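Local coordinates for XC6422 protein (Xanthomonas campestris, PDB 2FUK) that is a small serine alpha/beta-hydrolase without a lid, probably with hydrolase activity on a substrate not yet known, at residues 16-24 with 78-86; 158-169 with 185-195. All blocks are in the same frame, centred on the assembly; numbering follows the deposited sequence.

Interaction 1 (16-24 with 78-86); sequences DGPVGPLDV and RSVGTSAGS
D23 turns its carboxylate onto the backbone and hydroxyl of T82, and this double grip is the polar centre of the contact. OD1 takes the amide N-H of T82 on its syn lone pair, N to OD1 2.7 Å, while the T82 hydroxyl OG1 donates to OD2 at 2.6 Å, also from the syn side but somewhat out of the carboxylate plane. With CG anti to its own carbonyl carbon (chi1 -63°), D23 reaches across to the type II' turn V80-S83, where G81 suits the positive phi and lies against OD1. A second bond to OD1 comes from the side-chain amide of N76, which fixes the carboxylate further. Serine suits position 83 because its small hydroxyl can lie against the strand: OG accepts the backbone N-H of D23 almost straight (2.9 Å, 167°) and is also hydrogen-bonded to the carbonyl of N76. One residue on, A84 N donates to P21 O at 3.0 Å, and the A84 methyl rests on the proline ring, CB to CD 3.7 Å. G20 meets the same methyl with its bare CA, at backbone angles that call for glycine. At the far end, the type I turn G17-G20 presents V19 to R78. CG2 of V19 sits 3.7 Å above the centre of the guanidinium plane, whereas CG of P18 approaches NH2 near that plane. The bend at chi3 (57°) brings one face of the R78 guanidinium against V19, and its NE forms a salt bridge with D96 of helix 92-107. The arrangement is a beta-hairpin, strands 11-17 and 20-27, packed against the loop that follows strand 71-75, at the antiparallel edge of an alpha/beta-hydrolase sheet.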
loop_
_atom_site.group_PDB
_atom_site.type_symbol
_atom_site.label_atom_id
_atom_site.label_comp_id
_atom_site.label_asym_id
_atom_site.label_seq_id
_atom_site.Cartn_x
_atom_site.Cartn_y
_atom_site.Cartn_z
ATOM N N ASP A 16 -14.758 -0.031 27.472
ATOM C CA ASP A 16 -14.531 0.029 28.911
ATOM C C ASP A 16 -13.230 -0.704 29.242
ATOM O O ASP A 16 -13.102 -1.910 28.997
ATOM C CB ASP A 16 -15.674 -0.642 29.677
ATOM C CG ASP A 16 -16.947 0.187 29.698
ATOM O OD1 ASP A 16 -16.873 1.428 29.549
ATOM O OD2 ASP A 16 -18.027 -0.420 29.887
ATOM N N GLY A 17 -12.267 0.026 29.793
ATOM C CA GLY A 17 -10.998 -0.571 30.166
ATOM C C GLY A 17 -10.934 -0.796 31.663
ATOM O O GLY A 17 -11.842 -0.383 32.389
ATOM N N PRO A 18 -9.881 -1.460 32.163
ATOM C CA PRO A 18 -9.780 -1.698 33.606
ATOM C C PRO A 18 -9.800 -0.443 34.477
ATOM O O PRO A 18 -10.257 -0.496 35.619
ATOM C CB PRO A 18 -8.479 -2.497 33.742
ATOM C CG PRO A 18 -7.730 -2.218 32.465
ATOM C CD PRO A 18 -8.812 -2.166 31.439
ATOM N N VAL A 19 -9.314 0.681 33.956
ATOM C CA VAL A 19 -9.311 1.912 34.752
ATOM C C VAL A 19 -10.124 3.031 34.104
ATOM O O VAL A 19 -9.955 4.206 34.429
ATOM C CB VAL A 19 -7.860 2.424 35.028
ATOM C CG1 VAL A 19 -7.081 1.383 35.832
ATOM C CG2 VAL A 19 -7.147 2.742 33.724
ATOM N N GLY A 20 -11.018 2.660 33.194
ATOM C CA GLY A 20 -11.835 3.658 32.531
ATOM C C GLY A 20 -11.865 3.465 31.027
ATOM O O GLY A 20 -11.329 2.482 30.514
ATOM N N PRO A 21 -12.475 4.406 30.291
ATOM C CA PRO A 21 -12.604 4.386 28.829
ATOM C C PRO A 21 -11.283 4.245 28.079
ATOM O O PRO A 21 -10.249 4.743 28.520
ATOM C CB PRO A 21 -13.280 5.725 28.524
ATOM C CG PRO A 21 -14.041 6.019 29.783
ATOM C CD PRO A 21 -13.054 5.644 30.843
ATOM N N LEU A 22 -11.337 3.552 26.943
ATOM C CA LEU A 22 -10.171 3.357 26.085
ATOM C C LEU A 22 -10.557 3.739 24.659
ATOM O O LEU A 22 -11.591 3.296 24.150
ATOM C CB LEU A 22 -9.709 1.890 26.108
ATOM C CG LEU A 22 -9.056 1.317 27.369
ATOM C CD1 LEU A 22 -8.854 -0.197 27.215
ATOM C CD2 LEU A 22 -7.728 2.009 27.622
ATOM N N ASP A 23 -9.742 4.575 24.025
ATOM C CA ASP A 23 -9.988 4.981 22.645
ATOM C C ASP A 23 -9.646 3.797 21.761
ATOM O O ASP A 23 -8.556 3.224 21.877
ATOM C CB ASP A 23 -9.086 6.144 22.249
ATOM C CG ASP A 23 -9.336 7.382 23.069
ATOM O OD1 ASP A 23 -8.412 8.210 23.146
ATOM O OD2 ASP A 23 -10.452 7.539 23.616
ATOM N N VAL A 24 -10.568 3.438 20.876
ATOM C CA VAL A 24 -10.370 2.310 19.984
ATOM C C VAL A 24 -10.694 2.680 18.541
ATOM O O VAL A 24 -11.552 3.521 18.283
ATOM C CB VAL A 24 -11.268 1.120 20.423
ATOM C CG1 VAL A 24 -11.188 -0.021 19.420
ATOM C CG2 VAL A 24 -10.828 0.633 21.793
ATOM N N ARG A 78 -3.905 3.553 28.496
ATOM C CA ARG A 78 -4.354 4.503 29.505
ATOM C C ARG A 78 -3.496 5.782 29.480
ATOM O O ARG A 78 -2.289 5.726 29.250
ATOM C CB ARG A 78 -4.279 3.855 30.891
ATOM C CG ARG A 78 -2.884 3.406 31.281
ATOM C CD ARG A 78 -2.906 2.595 32.566
ATOM N NE ARG A 78 -3.778 1.430 32.461
ATOM C CZ ARG A 78 -4.098 0.652 33.489
ATOM N NH1 ARG A 78 -3.613 0.927 34.694
ATOM N NH2 ARG A 78 -4.898 -0.393 33.313
ATOM N N SER A 79 -4.145 6.921 29.720
ATOM C CA SER A 79 -3.513 8.242 29.755
ATOM C C SER A 79 -3.245 8.892 28.400
ATOM O O SER A 79 -2.922 10.075 28.342
ATOM C CB SER A 79 -2.200 8.203 30.555
ATOM O OG SER A 79 -1.092 7.882 29.734
ATOM N N VAL A 80 -3.389 8.135 27.315
ATOM C CA VAL A 80 -3.155 8.677 25.979
ATOM C C VAL A 80 -4.474 9.074 25.312
ATOM O O VAL A 80 -5.477 8.366 25.424
ATOM C CB VAL A 80 -2.404 7.653 25.101
ATOM C CG1 VAL A 80 -2.285 8.164 23.671
ATOM C CG2 VAL A 80 -1.021 7.407 25.682
ATOM N N GLY A 81 -4.470 10.218 24.627
ATOM C CA GLY A 81 -5.677 10.696 23.973
ATOM C C GLY A 81 -6.740 10.869 25.035
ATOM O O GLY A 81 -6.507 11.558 26.033
ATOM N N THR A 82 -7.906 10.264 24.832
ATOM C CA THR A 82 -8.954 10.349 25.840
ATOM C C THR A 82 -9.146 9.029 26.590
ATOM O O THR A 82 -10.206 8.769 27.166
ATOM C CB THR A 82 -10.302 10.856 25.250
ATOM O OG1 THR A 82 -10.637 10.140 24.055
ATOM C CG2 THR A 82 -10.194 12.353 24.934
ATOM N N SER A 83 -8.116 8.186 26.576
ATOM C CA SER A 83 -8.173 6.937 27.323
ATOM C C SER A 83 -7.855 7.402 28.736
ATOM O O SER A 83 -6.849 8.077 28.959
ATOM C CB SER A 83 -7.101 5.948 26.849
ATOM O OG SER A 83 -7.515 5.272 25.672
ATOM N N ALA A 84 -8.720 7.058 29.681
ATOM C CA ALA A 84 -8.532 7.472 31.064
ATOM C C ALA A 84 -7.333 6.809 31.742
ATOM O O ALA A 84 -6.765 5.836 31.231
ATOM C CB ALA A 84 -9.792 7.181 31.853
ATOM N N GLY A 85 -6.949 7.356 32.894
ATOM C CA GLY A 85 -5.853 6.796 33.662
ATOM C C GLY A 85 -4.489 7.429 33.494
ATOM O O GLY A 85 -4.328 8.446 32.822
ATOM N N SER A 86 -3.499 6.811 34.128
ATOM C CA SER A 86 -2.125 7.288 34.052
ATOM C C SER A 86 -1.155 6.170 33.660
ATOM O O SER A 86 -1.382 4.993 33.951
ATOM C CB SER A 86 -1.705 7.909 35.390
ATOM O OG SER A 86 -2.003 7.041 36.464
#

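Interaction 2 (158-169 with 185-195)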
loop_
_atom_site.group_PDB
_atom_site.type_symbol
_atom_site.label_atom_id
_atom_site.label_comp_id
_atom_site.label_asym_id
_atom_site.label_seq_id
_atom_site.Cartn_x
_atom_site.Cartn_y
_atom_site.Cartn_z
ATOM N N TRP A 158 6.217 -15.995 15.469
ATOM C CA TRP A 158 6.613 -14.695 15.989
ATOM C C TRP A 158 7.604 -14.022 15.043
ATOM O O TRP A 158 8.602 -14.622 14.634
ATOM C CB TRP A 158 7.223 -14.899 17.381
ATOM C CG TRP A 158 7.756 -13.674 18.070
ATOM C CD1 TRP A 158 7.386 -12.375 17.861
ATOM C CD2 TRP A 158 8.741 -13.650 19.109
ATOM N NE1 TRP A 158 8.087 -11.541 18.707
ATOM C CE2 TRP A 158 8.924 -12.300 19.484
ATOM C CE3 TRP A 158 9.486 -14.642 19.765
ATOM C CZ2 TRP A 158 9.827 -11.915 20.483
ATOM C CZ3 TRP A 158 10.383 -14.260 20.758
ATOM C CH2 TRP A 158 10.546 -12.907 21.106
ATOM N N LEU A 159 7.310 -12.773 14.692
ATOM C CA LEU A 159 8.146 -12.001 13.783
ATOM C C LEU A 159 8.696 -10.749 14.456
ATOM O O LEU A 159 7.951 -10.008 15.098
ATOM C CB LEU A 159 7.334 -11.590 12.552
ATOM C CG LEU A 159 7.961 -10.596 11.571
ATOM C CD1 LEU A 159 9.159 -11.220 10.875
ATOM C CD2 LEU A 159 6.914 -10.181 10.545
ATOM N N VAL A 160 9.999 -10.529 14.306
ATOM C CA VAL A 160 10.659 -9.356 14.867
ATOM C C VAL A 160 11.278 -8.543 13.732
ATOM O O VAL A 160 11.968 -9.091 12.868
ATOM C CB VAL A 160 11.782 -9.746 15.859
ATOM C CG1 VAL A 160 12.564 -8.497 16.273
ATOM C CG2 VAL A 160 11.189 -10.414 17.086
ATOM N N ILE A 161 11.013 -7.242 13.728
ATOM C CA ILE A 161 11.562 -6.339 12.726
ATOM C C ILE A 161 12.341 -5.260 13.466
ATOM O O ILE A 161 11.810 -4.599 14.362
ATOM C CB ILE A 161 10.446 -5.699 11.881
ATOM C CG1 ILE A 161 9.701 -6.804 11.128
ATOM C CG2 ILE A 161 11.036 -4.674 10.917
ATOM C CD1 ILE A 161 8.459 -6.342 10.424
ATOM N N GLN A 162 13.604 -5.089 13.095
ATOM C CA GLN A 162 14.450 -4.114 13.763
ATOM C C GLN A 162 15.252 -3.220 12.830
ATOM O O GLN A 162 15.913 -3.704 11.916
ATOM C CB GLN A 162 15.418 -4.852 14.695
ATOM C CG GLN A 162 16.440 -3.950 15.380
ATOM C CD GLN A 162 15.788 -3.003 16.362
ATOM O OE1 GLN A 162 16.096 -1.808 16.401
ATOM N NE2 GLN A 162 14.890 -3.533 17.171
ATOM N N GLY A 163 15.198 -1.913 13.068
ATOM C CA GLY A 163 15.982 -0.999 12.255
ATOM C C GLY A 163 17.413 -1.087 12.751
ATOM O O GLY A 163 17.657 -0.989 13.949
ATOM N N ASP A 164 18.365 -1.280 11.845
ATOM C CA ASP A 164 19.756 -1.401 12.256
ATOM C C ASP A 164 20.493 -0.104 12.553
ATOM O O ASP A 164 21.683 -0.127 12.870
ATOM C CB ASP A 164 20.530 -2.223 11.230
ATOM C CG ASP A 164 20.827 -3.619 11.726
ATOM O OD1 ASP A 164 20.820 -4.552 10.904
ATOM O OD2 ASP A 164 21.083 -3.783 12.942
ATOM N N ALA A 165 19.790 1.019 12.462
ATOM C CA ALA A 165 20.367 2.326 12.770
ATOM C C ALA A 165 19.474 2.998 13.817
ATOM O O ALA A 165 19.381 4.224 13.882
ATOM C CB ALA A 165 20.457 3.180 11.511
ATOM N N ASP A 166 18.825 2.169 14.632
ATOM C CA ASP A 166 17.930 2.620 15.698
ATOM C C ASP A 166 18.768 3.322 16.781
ATOM O O ASP A 166 19.697 2.730 17.327
ATOM C CB ASP A 166 17.215 1.402 16.295
ATOM C CG ASP A 166 16.004 1.778 17.135
ATOM O OD1 ASP A 166 15.960 2.767 17.895
ATOM O OD2 ASP A 166 15.041 0.992 16.981
ATOM N N GLU A 167 18.429 4.575 17.086
ATOM C CA GLU A 167 19.151 5.382 18.076
ATOM C C GLU A 167 18.568 5.254 19.478
ATOM O O GLU A 167 19.225 5.592 20.464
ATOM C CB GLU A 167 19.110 6.863 17.668
ATOM C CG GLU A 167 19.755 7.842 18.648
ATOM C CD GLU A 167 21.263 7.781 18.620
ATOM O OE1 GLU A 167 21.809 7.265 17.619
ATOM O OE2 GLU A 167 21.900 8.258 19.590
ATOM N N ILE A 168 17.330 4.779 19.554
ATOM C CA ILE A 168 16.630 4.622 20.823
ATOM C C ILE A 168 16.844 3.217 21.381
ATOM O O ILE A 168 17.266 3.053 22.528
ATOM C CB ILE A 168 15.114 4.895 20.634
ATOM C CG1 ILE A 168 14.901 6.314 20.093
ATOM C CG2 ILE A 168 14.369 4.676 21.933
ATOM C CD1 ILE A 168 15.505 7.422 20.942
ATOM N N VAL A 169 16.545 2.208 20.568
ATOM C CA VAL A 169 16.726 0.817 20.966
ATOM C C VAL A 169 18.026 0.331 20.347
ATOM O O VAL A 169 18.220 0.451 19.143
ATOM C CB VAL A 169 15.584 -0.082 20.458
ATOM C CG1 VAL A 169 15.890 -1.536 20.779
ATOM C CG2 VAL A 169 14.269 0.338 21.091
ATOM N N PRO A 185 12.603 -16.243 16.865
ATOM C CA PRO A 185 11.608 -15.704 15.940
ATOM C C PRO A 185 12.226 -15.264 14.624
ATOM O O PRO A 185 13.435 -15.027 14.534
ATOM C CB PRO A 185 11.031 -14.521 16.708
ATOM C CG PRO A 185 12.223 -14.025 17.479
ATOM C CD PRO A 185 12.816 -15.323 18.001
ATOM N N THR A 186 11.387 -15.169 13.601
ATOM C CA THR A 186 11.827 -14.707 12.296
ATOM C C THR A 186 12.315 -13.287 12.572
ATOM O O THR A 186 11.664 -12.536 13.295
ATOM C CB THR A 186 10.643 -14.685 11.297
ATOM O OG1 THR A 186 10.098 -16.005 11.170
ATOM C CG2 THR A 186 11.095 -14.198 9.940
ATOM N N LEU A 187 13.471 -12.932 12.026
ATOM C CA LEU A 187 14.035 -11.611 12.249
ATOM C C LEU A 187 14.367 -10.895 10.945
ATOM O O LEU A 187 14.992 -11.461 10.057
ATOM C CB LEU A 187 15.313 -11.724 13.092
ATOM C CG LEU A 187 16.130 -10.435 13.248
ATOM C CD1 LEU A 187 15.306 -9.391 13.984
ATOM C CD2 LEU A 187 17.420 -10.730 14.001
ATOM N N VAL A 188 13.926 -9.651 10.827
ATOM C CA VAL A 188 14.238 -8.862 9.648
ATOM C C VAL A 188 15.004 -7.642 10.131
ATOM O O VAL A 188 14.481 -6.829 10.893
ATOM C CB VAL A 188 12.973 -8.395 8.895
ATOM C CG1 VAL A 188 13.357 -7.397 7.800
ATOM C CG2 VAL A 188 12.272 -9.581 8.280
ATOM N N ARG A 189 16.267 -7.559 9.731
ATOM C CA ARG A 189 17.113 -6.434 10.090
ATOM C C ARG A 189 17.080 -5.485 8.900
ATOM O O ARG A 189 17.435 -5.863 7.781
ATOM C CB ARG A 189 18.540 -6.911 10.369
ATOM C CG ARG A 189 18.649 -7.738 11.636
ATOM C CD ARG A 189 20.060 -8.264 11.863
ATOM N NE ARG A 189 21.055 -7.198 11.845
ATOM C CZ ARG A 189 22.313 -7.348 12.243
ATOM N NH1 ARG A 189 22.732 -8.527 12.695
ATOM N NH2 ARG A 189 23.153 -6.325 12.187
ATOM N N MET A 190 16.626 -4.261 9.141
ATOM C CA MET A 190 16.526 -3.271 8.085
ATOM C C MET A 190 17.720 -2.326 8.158
ATOM O O MET A 190 17.888 -1.583 9.121
ATOM C CB MET A 190 15.193 -2.516 8.214
ATOM C CG MET A 190 13.968 -3.426 8.029
ATOM S SD MET A 190 12.383 -2.556 8.127
ATOM C CE MET A 190 12.757 -1.237 6.937
ATOM N N PRO A 191 18.586 -2.369 7.141
ATOM C CA PRO A 191 19.760 -1.499 7.140
ATOM C C PRO A 191 19.443 -0.009 7.093
ATOM O O PRO A 191 18.452 0.405 6.499
ATOM C CB PRO A 191 20.534 -1.976 5.914
ATOM C CG PRO A 191 19.468 -2.414 4.993
ATOM C CD PRO A 191 18.525 -3.175 5.911
ATOM N N ASP A 192 20.307 0.774 7.734
ATOM C CA ASP A 192 20.215 2.230 7.792
ATOM C C ASP A 192 18.822 2.741 8.117
ATOM O O ASP A 192 18.398 3.793 7.626
ATOM C CB ASP A 192 20.689 2.830 6.466
ATOM C CG ASP A 192 22.057 2.310 6.047
ATOM O OD1 ASP A 192 22.959 2.210 6.909
ATOM O OD2 ASP A 192 22.234 2.009 4.852
ATOM N N THR A 193 18.121 2.008 8.971
ATOM C CA THR A 193 16.766 2.369 9.352
ATOM C C THR A 193 16.691 2.858 10.793
ATOM O O THR A 193 17.178 2.195 11.714
ATOM C CB THR A 193 15.832 1.170 9.157
ATOM O OG1 THR A 193 15.817 0.815 7.769
ATOM C CG2 THR A 193 14.418 1.498 9.618
ATOM N N SER A 194 16.082 4.030 10.972
ATOM C CA SER A 194 15.941 4.635 12.290
ATOM C C SER A 194 14.808 4.028 13.118
ATOM O O SER A 194 14.028 3.202 12.634
ATOM C CB SER A 194 15.729 6.146 12.156
ATOM O OG SER A 194 14.511 6.450 11.494
ATOM N N HIS A 195 14.713 4.468 14.366
ATOM C CA HIS A 195 13.707 3.956 15.286
ATOM C C HIS A 195 12.275 4.080 14.775
ATOM O O HIS A 195 11.460 3.181 14.989
ATOM C CB HIS A 195 13.820 4.661 16.639
ATOM C CG HIS A 195 12.910 4.095 17.683
ATOM N ND1 HIS A 195 13.010 2.794 18.126
ATOM C CD2 HIS A 195 11.867 4.642 18.353
ATOM C CE1 HIS A 195 12.067 2.564 19.023
ATOM N NE2 HIS A 195 11.361 3.669 19.179
HETATM O O HOH W 1 16.707 6.428 15.574
#
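W158 carries P185 over one face of its indole, P185 CG 3.8 Å from the centroid of the six-membered ring in a CH-pi contact; CG2 of V160 shares that face, toward the rim. A compact, saturated proline ring suits this place, its C-H groups turned to the indole where the chain enters the edge strand. From there strands 158-163 and 186-190 run parallel, V160 and Q162 each bonding through N and O to residues flanking their partners. L159, I161, V188 and M190 face helix 201-212, and branched or long apolar chains fill that side; CG2 of I161 meets the M190 sulfur. On the other face R189 grips D164 side-on: NE binds OD1 at 2.8 Å on its syn lone pair, and NH2 reaches the same oxygen at 3.2 Å, with the carboxylate and guanidinium planes 67° apart. Y175 holds D164 OD2. Beyond the strands, with CG trans to the backbone N (chi1 -164°), D166 extends its carboxylate to H195, and ND1 donates to OD2 at 2.9 Å, nearly straight and in the ring plane. D166 OD1 takes the N-H of I168, closing an Asx turn, and that of V169, extending it to an Asx motif; the two bonds fix the rotation of the carboxylate. CB of I168 lies over the centre of the imidazole, 3.8 Å from its centroid, while one water bridges the backbone N atoms of E167 and H195. With ND1 committed to D166 and the side chain of H195 touching S119, the geometry is consistent with an acid–histidine pair serving a serine nucleophile.

In the fold
Both interactions reach the same mixed sheet but lie on opposite sides of the chain's centre, their own centres 29 Å apart and their nearest atoms about 14 Å apart. Interaction 1 joins the antiparallel strands at one edge to the loop after strand 71-75; interaction 2 pairs the last two parallel strands at the other edge and carries D166 and H195. Between them runs strand 112-118, leading to S119 on what appears to be the nucleophile elbow, G117 to G121. The probable Ser-His-Asp triad thus takes its serine from the turn after a central strand, and its acid and histidine from the loops beyond strands 158-163 and 186-190, whereas interaction 1 holds none of these three residues.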